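Local coordinates for protein probable tRNA pseudouridine synthase D (Methanosarcina mazei, PDB 1Z2Z) that probably converts uridine-13 of transfer RNAs into pseudouridine, as a member of the TruD family of pseudouridine synthases, at residues T55-D60 with D86-T92; V35-R41 with D129-F135. All blocks are in the same frame, centred on the assembly; numbering follows the deposited sequence.

Contact 1: residues T55-D60 with D86-T92; sequences TKRDWD and DKRALTT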
loop_
_atom_site.group_PDB
_atom_site.type_symbol
_atom_site.label_atom_id
_atom_site.label_comp_id
_atom_site.label_asym_id
_atom_site.label_seq_id
_atom_site.Cartn_x
_atom_site.Cartn_y
_atom_site.Cartn_z
ATOM N N THR A 55 14.690 -6.556 17.183
ATOM C CA THR A 55 14.602 -5.106 17.294
ATOM C C THR A 55 15.767 -4.620 16.487
ATOM O O THR A 55 16.904 -4.961 16.777
ATOM C CB THR A 55 14.755 -4.625 18.738
ATOM O OG1 THR A 55 13.828 -5.328 19.583
ATOM C CG2 THR A 55 14.468 -3.129 18.815
ATOM N N LYS A 56 15.484 -3.837 15.460
ATOM C CA LYS A 56 16.541 -3.363 14.602
ATOM C C LYS A 56 16.498 -1.858 14.384
ATOM O O LYS A 56 15.438 -1.237 14.400
ATOM C CB LYS A 56 16.496 -4.117 13.268
ATOM C CG LYS A 56 15.279 -3.846 12.393
ATOM C CD LYS A 56 15.261 -4.790 11.203
ATOM C CE LYS A 56 14.658 -4.115 9.994
ATOM N NZ LYS A 56 13.456 -3.346 10.377
ATOM N N ARG A 57 17.671 -1.275 14.192
ATOM C CA ARG A 57 17.768 0.150 14.001
ATOM C C ARG A 57 18.450 0.433 12.687
ATOM O O ARG A 57 19.623 0.102 12.491
ATOM C CB ARG A 57 18.557 0.766 15.152
ATOM C CG ARG A 57 18.755 2.254 15.029
ATOM C CD ARG A 57 19.417 2.860 16.268
ATOM N NE ARG A 57 19.514 4.327 16.159
ATOM C CZ ARG A 57 20.250 4.976 15.251
ATOM N NH1 ARG A 57 20.256 6.302 15.238
ATOM N NH2 ARG A 57 20.991 4.307 14.367
ATOM N N ASP A 58 17.706 1.035 11.771
ATOM C CA ASP A 58 18.254 1.377 10.469
ATOM C C ASP A 58 18.864 0.175 9.728
ATOM O O ASP A 58 19.894 0.297 9.060
ATOM C CB ASP A 58 19.298 2.469 10.629
ATOM C CG ASP A 58 19.708 3.056 9.317
ATOM O OD1 ASP A 58 20.772 3.717 9.254
ATOM O OD2 ASP A 58 18.957 2.854 8.341
ATOM N N TRP A 59 18.219 -0.984 9.853
ATOM C CA TRP A 59 18.672 -2.203 9.189
ATOM C C TRP A 59 17.659 -2.655 8.145
ATOM O O TRP A 59 16.458 -2.444 8.294
ATOM C CB TRP A 59 18.822 -3.353 10.180
ATOM C CG TRP A 59 20.141 -3.487 10.859
ATOM C CD1 TRP A 59 20.547 -2.845 11.991
ATOM C CD2 TRP A 59 21.171 -4.429 10.538
ATOM N NE1 TRP A 59 21.758 -3.340 12.406
ATOM C CE2 TRP A 59 22.166 -4.305 11.537
ATOM C CE3 TRP A 59 21.350 -5.359 9.511
ATOM C CZ2 TRP A 59 23.320 -5.098 11.537
ATOM C CZ3 TRP A 59 22.491 -6.141 9.508
ATOM C CH2 TRP A 59 23.469 -6.003 10.519
ATOM N N ASP A 60 18.165 -3.305 7.106
ATOM C CA ASP A 60 17.350 -3.845 6.035
ATOM C C ASP A 60 17.180 -5.327 6.345
ATOM O O ASP A 60 18.174 -6.059 6.443
ATOM C CB ASP A 60 18.073 -3.705 4.707
ATOM C CG ASP A 60 17.307 -4.325 3.570
ATOM O OD1 ASP A 60 17.920 -5.059 2.771
ATOM O OD2 ASP A 60 16.086 -4.065 3.464
ATOM N N ASP A 86 10.198 -1.384 7.923
ATOM C CA ASP A 86 11.049 -0.367 7.290
ATOM C C ASP A 86 12.481 -0.366 7.823
ATOM O O ASP A 86 12.718 -0.455 9.031
ATOM C CB ASP A 86 10.463 1.036 7.515
ATOM C CG ASP A 86 9.229 1.317 6.673
ATOM O OD1 ASP A 86 8.385 2.129 7.132
ATOM O OD2 ASP A 86 9.108 0.753 5.560
ATOM N N LYS A 87 13.418 -0.246 6.889
ATOM C CA LYS A 87 14.840 -0.181 7.176
ATOM C C LYS A 87 15.107 1.106 7.983
ATOM O O LYS A 87 15.444 1.042 9.174
ATOM C CB LYS A 87 15.614 -0.225 5.840
ATOM C CG LYS A 87 16.797 0.726 5.644
ATOM C CD LYS A 87 17.970 0.443 6.579
ATOM C CE LYS A 87 19.237 1.139 6.109
ATOM N NZ LYS A 87 19.776 0.450 4.922
ATOM N N ARG A 88 14.913 2.270 7.365
ATOM C CA ARG A 88 15.141 3.524 8.074
ATOM C C ARG A 88 14.156 3.743 9.206
ATOM O O ARG A 88 13.273 4.594 9.100
ATOM C CB ARG A 88 15.072 4.731 7.125
ATOM C CG ARG A 88 15.544 6.036 7.794
ATOM C CD ARG A 88 15.931 7.137 6.796
ATOM N NE ARG A 88 16.390 8.362 7.465
ATOM C CZ ARG A 88 17.528 8.477 8.153
ATOM N NH1 ARG A 88 18.347 7.442 8.272
ATOM N NH2 ARG A 88 17.844 9.627 8.729
ATOM N N ALA A 89 14.306 3.003 10.299
ATOM C CA ALA A 89 13.388 3.163 11.422
ATOM C C ALA A 89 13.763 2.262 12.577
ATOM O O ALA A 89 14.625 1.400 12.445
ATOM C CB ALA A 89 11.975 2.844 10.975
ATOM N N LEU A 90 13.135 2.470 13.723
ATOM C CA LEU A 90 13.401 1.613 14.860
ATOM C C LEU A 90 12.201 0.681 14.933
ATOM O O LEU A 90 11.094 1.081 15.314
ATOM C CB LEU A 90 13.541 2.423 16.145
ATOM C CG LEU A 90 13.581 1.560 17.409
ATOM C CD1 LEU A 90 14.691 0.543 17.322
ATOM C CD2 LEU A 90 13.725 2.443 18.620
ATOM N N THR A 91 12.439 -0.574 14.579
ATOM C CA THR A 91 11.372 -1.554 14.529
ATOM C C THR A 91 11.581 -2.840 15.313
ATOM O O THR A 91 12.664 -3.426 15.295
ATOM C CB THR A 91 11.132 -1.960 13.097
ATOM O OG1 THR A 91 12.166 -2.870 12.699
ATOM C CG2 THR A 91 11.177 -0.742 12.190
ATOM N N THR A 92 10.501 -3.283 15.950
ATOM C CA THR A 92 10.438 -4.500 16.752
ATOM C C THR A 92 9.456 -5.478 16.070
ATOM O O THR A 92 8.401 -5.058 15.589
ATOM C CB THR A 92 9.897 -4.153 18.146
ATOM O OG1 THR A 92 10.731 -3.153 18.738
ATOM C CG2 THR A 92 9.850 -5.366 19.044
HETATM O O HOH W 1 18.929 4.940 6.109
#

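Contact 2: residues V35-R41 with D129-F135; sequences VKEITNR and DLWGNDF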
loop_
_atom_site.group_PDB
_atom_site.type_symbol
_atom_site.label_atom_id
_atom_site.label_comp_id
_atom_site.label_asym_id
_atom_site.label_seq_id
_atom_site.Cartn_x
_atom_site.Cartn_y
_atom_site.Cartn_z
ATOM N N VAL A 35 8.089 1.505 14.770
ATOM C CA VAL A 35 7.064 0.551 14.368
ATOM C C VAL A 35 7.186 -0.713 15.194
ATOM O O VAL A 35 8.146 -1.458 15.030
ATOM C CB VAL A 35 7.232 0.151 12.906
ATOM C CG1 VAL A 35 6.129 -0.791 12.507
ATOM C CG2 VAL A 35 7.265 1.369 12.035
ATOM N N LYS A 36 6.213 -0.961 16.067
ATOM C CA LYS A 36 6.236 -2.151 16.917
ATOM C C LYS A 36 5.103 -3.094 16.528
ATOM O O LYS A 36 3.938 -2.742 16.649
ATOM C CB LYS A 36 6.073 -1.768 18.390
ATOM C CG LYS A 36 7.091 -0.785 18.929
ATOM C CD LYS A 36 6.880 -0.576 20.419
ATOM C CE LYS A 36 7.927 0.379 21.005
ATOM N NZ LYS A 36 7.892 0.487 22.507
ATOM N N GLU A 37 5.453 -4.300 16.092
ATOM C CA GLU A 37 4.481 -5.302 15.661
ATOM C C GLU A 37 3.577 -5.864 16.757
ATOM O O GLU A 37 3.985 -5.981 17.911
ATOM C CB GLU A 37 5.229 -6.447 15.002
ATOM C CG GLU A 37 4.348 -7.491 14.386
ATOM C CD GLU A 37 5.089 -8.780 14.111
ATOM O OE1 GLU A 37 5.272 -9.571 15.063
ATOM O OE2 GLU A 37 5.499 -8.984 12.951
ATOM N N ILE A 38 2.338 -6.204 16.395
ATOM C CA ILE A 38 1.407 -6.794 17.360
ATOM C C ILE A 38 1.168 -8.209 16.871
ATOM O O ILE A 38 0.648 -8.411 15.782
ATOM C CB ILE A 38 0.078 -6.040 17.405
ATOM C CG1 ILE A 38 0.346 -4.536 17.489
ATOM C CG2 ILE A 38 -0.741 -6.502 18.618
ATOM C CD1 ILE A 38 -0.895 -3.695 17.389
ATOM N N THR A 39 1.549 -9.189 17.674
ATOM C CA THR A 39 1.424 -10.583 17.279
ATOM C C THR A 39 0.023 -11.171 17.397
ATOM O O THR A 39 -0.798 -10.687 18.176
ATOM C CB THR A 39 2.373 -11.457 18.132
ATOM O OG1 THR A 39 2.734 -12.632 17.402
ATOM C CG2 THR A 39 1.697 -11.880 19.437
ATOM N N ASN A 40 -0.260 -12.210 16.611
ATOM C CA ASN A 40 -1.550 -12.881 16.726
ATOM C C ASN A 40 -1.306 -14.329 17.111
ATOM O O ASN A 40 -2.244 -15.089 17.282
ATOM C CB ASN A 40 -2.379 -12.812 15.431
ATOM C CG ASN A 40 -1.756 -13.564 14.276
ATOM O OD1 ASN A 40 -1.203 -14.655 14.439
ATOM N ND2 ASN A 40 -1.866 -12.990 13.087
ATOM N N ARG A 41 -0.047 -14.721 17.270
ATOM C CA ARG A 41 0.227 -16.106 17.640
ATOM C C ARG A 41 0.925 -16.264 18.993
ATOM O O ARG A 41 1.499 -15.319 19.528
ATOM C CB ARG A 41 1.054 -16.769 16.552
ATOM C CG ARG A 41 2.200 -15.910 16.095
ATOM C CD ARG A 41 3.439 -16.734 16.007
ATOM N NE ARG A 41 3.415 -17.608 14.855
ATOM C CZ ARG A 41 4.155 -18.702 14.745
ATOM N NH1 ARG A 41 4.082 -19.436 13.638
ATOM N NH2 ARG A 41 4.949 -19.071 15.746
ATOM N N ASP A 129 1.550 -13.923 9.923
ATOM C CA ASP A 129 1.332 -14.259 11.324
ATOM C C ASP A 129 1.374 -13.081 12.284
ATOM O O ASP A 129 2.012 -13.176 13.316
ATOM C CB ASP A 129 2.344 -15.290 11.816
ATOM C CG ASP A 129 2.209 -16.632 11.128
ATOM O OD1 ASP A 129 1.613 -16.689 10.020
ATOM O OD2 ASP A 129 2.727 -17.623 11.697
ATOM N N LEU A 130 0.734 -11.965 11.967
ATOM C CA LEU A 130 0.722 -10.854 12.915
ATOM C C LEU A 130 -0.628 -10.161 12.774
ATOM O O LEU A 130 -1.253 -10.216 11.714
ATOM C CB LEU A 130 1.846 -9.846 12.634
ATOM C CG LEU A 130 1.551 -8.775 11.577
ATOM C CD1 LEU A 130 2.606 -7.699 11.611
ATOM C CD2 LEU A 130 1.462 -9.424 10.210
ATOM N N TRP A 131 -1.084 -9.519 13.836
ATOM C CA TRP A 131 -2.347 -8.825 13.768
ATOM C C TRP A 131 -2.091 -7.503 13.080
ATOM O O TRP A 131 -2.357 -7.353 11.890
ATOM C CB TRP A 131 -2.923 -8.583 15.158
ATOM C CG TRP A 131 -4.169 -7.753 15.108
ATOM C CD1 TRP A 131 -4.246 -6.385 15.085
ATOM C CD2 TRP A 131 -5.510 -8.233 14.953
ATOM N NE1 TRP A 131 -5.545 -5.990 14.917
ATOM C CE2 TRP A 131 -6.345 -7.100 14.831
ATOM C CE3 TRP A 131 -6.088 -9.511 14.898
ATOM C CZ2 TRP A 131 -7.732 -7.204 14.659
ATOM C CZ3 TRP A 131 -7.471 -9.612 14.726
ATOM C CH2 TRP A 131 -8.274 -8.461 14.607
ATOM N N GLY A 132 -1.552 -6.546 13.826
ATOM C CA GLY A 132 -1.259 -5.250 13.247
ATOM C C GLY A 132 0.127 -4.723 13.571
ATOM O O GLY A 132 1.043 -5.480 13.913
ATOM N N ASN A 133 0.264 -3.403 13.471
ATOM C CA ASN A 133 1.524 -2.712 13.727
ATOM C C ASN A 133 1.288 -1.370 14.440
ATOM O O ASN A 133 0.584 -0.498 13.929
ATOM C CB ASN A 133 2.261 -2.461 12.397
ATOM C CG ASN A 133 3.069 -3.669 11.907
ATOM O OD1 ASN A 133 3.219 -3.874 10.709
ATOM N ND2 ASN A 133 3.617 -4.444 12.832
ATOM N N ASP A 134 1.857 -1.216 15.633
ATOM C CA ASP A 134 1.758 0.034 16.390
ATOM C C ASP A 134 2.753 0.997 15.783
ATOM O O ASP A 134 3.896 0.622 15.508
ATOM C CB ASP A 134 2.130 -0.186 17.844
ATOM C CG ASP A 134 0.962 -0.600 18.666
ATOM O OD1 ASP A 134 1.162 -1.090 19.803
ATOM O OD2 ASP A 134 -0.171 -0.419 18.169
ATOM N N PHE A 135 2.321 2.235 15.576
ATOM C CA PHE A 135 3.186 3.249 15.001
ATOM C C PHE A 135 3.402 4.394 15.968
ATOM O O PHE A 135 2.586 4.643 16.861
ATOM C CB PHE A 135 2.616 3.806 13.697
ATOM C CG PHE A 135 2.664 2.838 12.549
ATOM C CD1 PHE A 135 1.556 2.041 12.242
ATOM C CD2 PHE A 135 3.805 2.729 11.766
ATOM C CE1 PHE A 135 1.579 1.147 11.168
ATOM C CE2 PHE A 135 3.854 1.849 10.692
ATOM C CZ PHE A 135 2.731 1.051 10.389
#

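Contact 1: residues T55-D60 with D86-T92
The loop carrying Asp86, the predicted nucleophile of this pseudouridine synthase, leads into an antiparallel strand pair, and residues 55-60 run alongside both. Lys56 and Thr91 form the hydrogen-bonded pair: Lys56 N donates to Thr91 O at 2.9 Å, and Thr91 N returns a bond to Lys56 O at 3.1 Å. Their side chains share a face of the sheet and slant across one another. Lys56 leaves the backbone with CG between N and the carbonyl carbon (chi1 67°), then bends at chi3 and chi4, which brings NZ to Thr91 OG1. There NZ makes a hydrogen bond of 2.7 Å to Thr91 OG1 and also reaches Asp86 O in a weak bond of 3.3 Å. The lysine thus spans from the strand to the backbone of Asp86, whose carboxylate makes a salt bridge with Arg27.

On the opposite face Thr55 and Thr92, a non-hydrogen-bonded pair, lie side by side and point the same way, Thr55 CG2 being 3.7 Å from Thr92 OG1. Leu90 adds its CD1, which packs 4.0 Å from Thr55 CG2. Past the strand end, Asp58 N keeps the two chain segments together with a nearly straight bond to Ala89 O (3.2 Å, 171° at the hydrogen), although the donor sits tilted from the carbonyl plane.

Strand 90-98 lies in the sheet between strands 49-57 and 33-39, and strand 113-121 borders 49-57 across from it. Helix 61-72 begins just after Asp60, its N-cap, and Trp59 packs on that helix and on strand 113-121.

Contact 2: residues V35-R41 with D129-F135
Arg41 meets Asp129 edge-on just past the paired part of two antiparallel strands. Its NE and NH1 both bond to a single carboxylate oxygen, Asp129 OD2, with NH1 at 3.0 Å and NE at 3.2 Å; the guanidinium and carboxylate planes are 23° apart, so the salt bridge is almost flat. NH1 comes nearly in line with the C-O bond, whereas NE approaches on the anti side. Bends at chi2 and chi3 present the NE/NH1 edge to Asp129 OD2, and NH2 makes a salt bridge with Glu43. Replacing Arg41 with an alanine is likely to leave both Asp129 and Glu43 without this cationic partner and Asp129 freer to turn.

Farther along, Glu37 slants across Leu130 and Asn133. Its CG lies against Leu130 CD1 at 3.3 Å, while Asn133 ND2 sits 3.4 Å from Glu37 CB, the planes of the Glu37 carboxylate and the Asn133 amide being 14° apart. The Glu37 carboxylate itself makes a salt bridge with Lys85. On the face of Glu37 and Asn133, Val35 and Phe135 lie side by side, pointing the same way, and Val35 CG2 touches the ring obliquely at Phe135 CE2 (3.7 Å). Ile38 and Asp134 cross at about a right angle, with the CD1 end of the isoleucine at the aspartate carboxylate.

The backbones follow a regular pattern from Val35 to Glu37; the pairing is then interrupted by a classic beta bulge, where Trp131 and Gly132 both face Ile38. Ile38 N bonds to Gly132 O at 2.9 Å, and Trp131 N to Ile38 O at 2.8 Å.

Strand 33-39 continues the sheet through its parallel neighbour 90-98, and strand 130-142 is flanked beyond by antiparallel strand 408-417, whose Phe414 ring meets that of Phe135.

How the contacts relate
From the N terminus the chain first passes through residues 35-41, then 55-60, turns through helix 61-72 and comes back at 86-92, where contact 1 closes a short loop of 25 residues. It continues through strand 113-121 before 129-135 returns to 35-41, so contact 2 closes a longer loop that encloses contact 1. The two are nested, and they meet within one sheet: strand 90-98 lies beside strand 33-39, with probable hydrogen bonds from Val35 N to Leu90 O and from Glu37 N to Thr92 O. Together they run from strand 49-57 to strand 130-142, and the side chains of Val35 and the predicted nucleophile Asp86 are about 5 Å apart between nearest atoms.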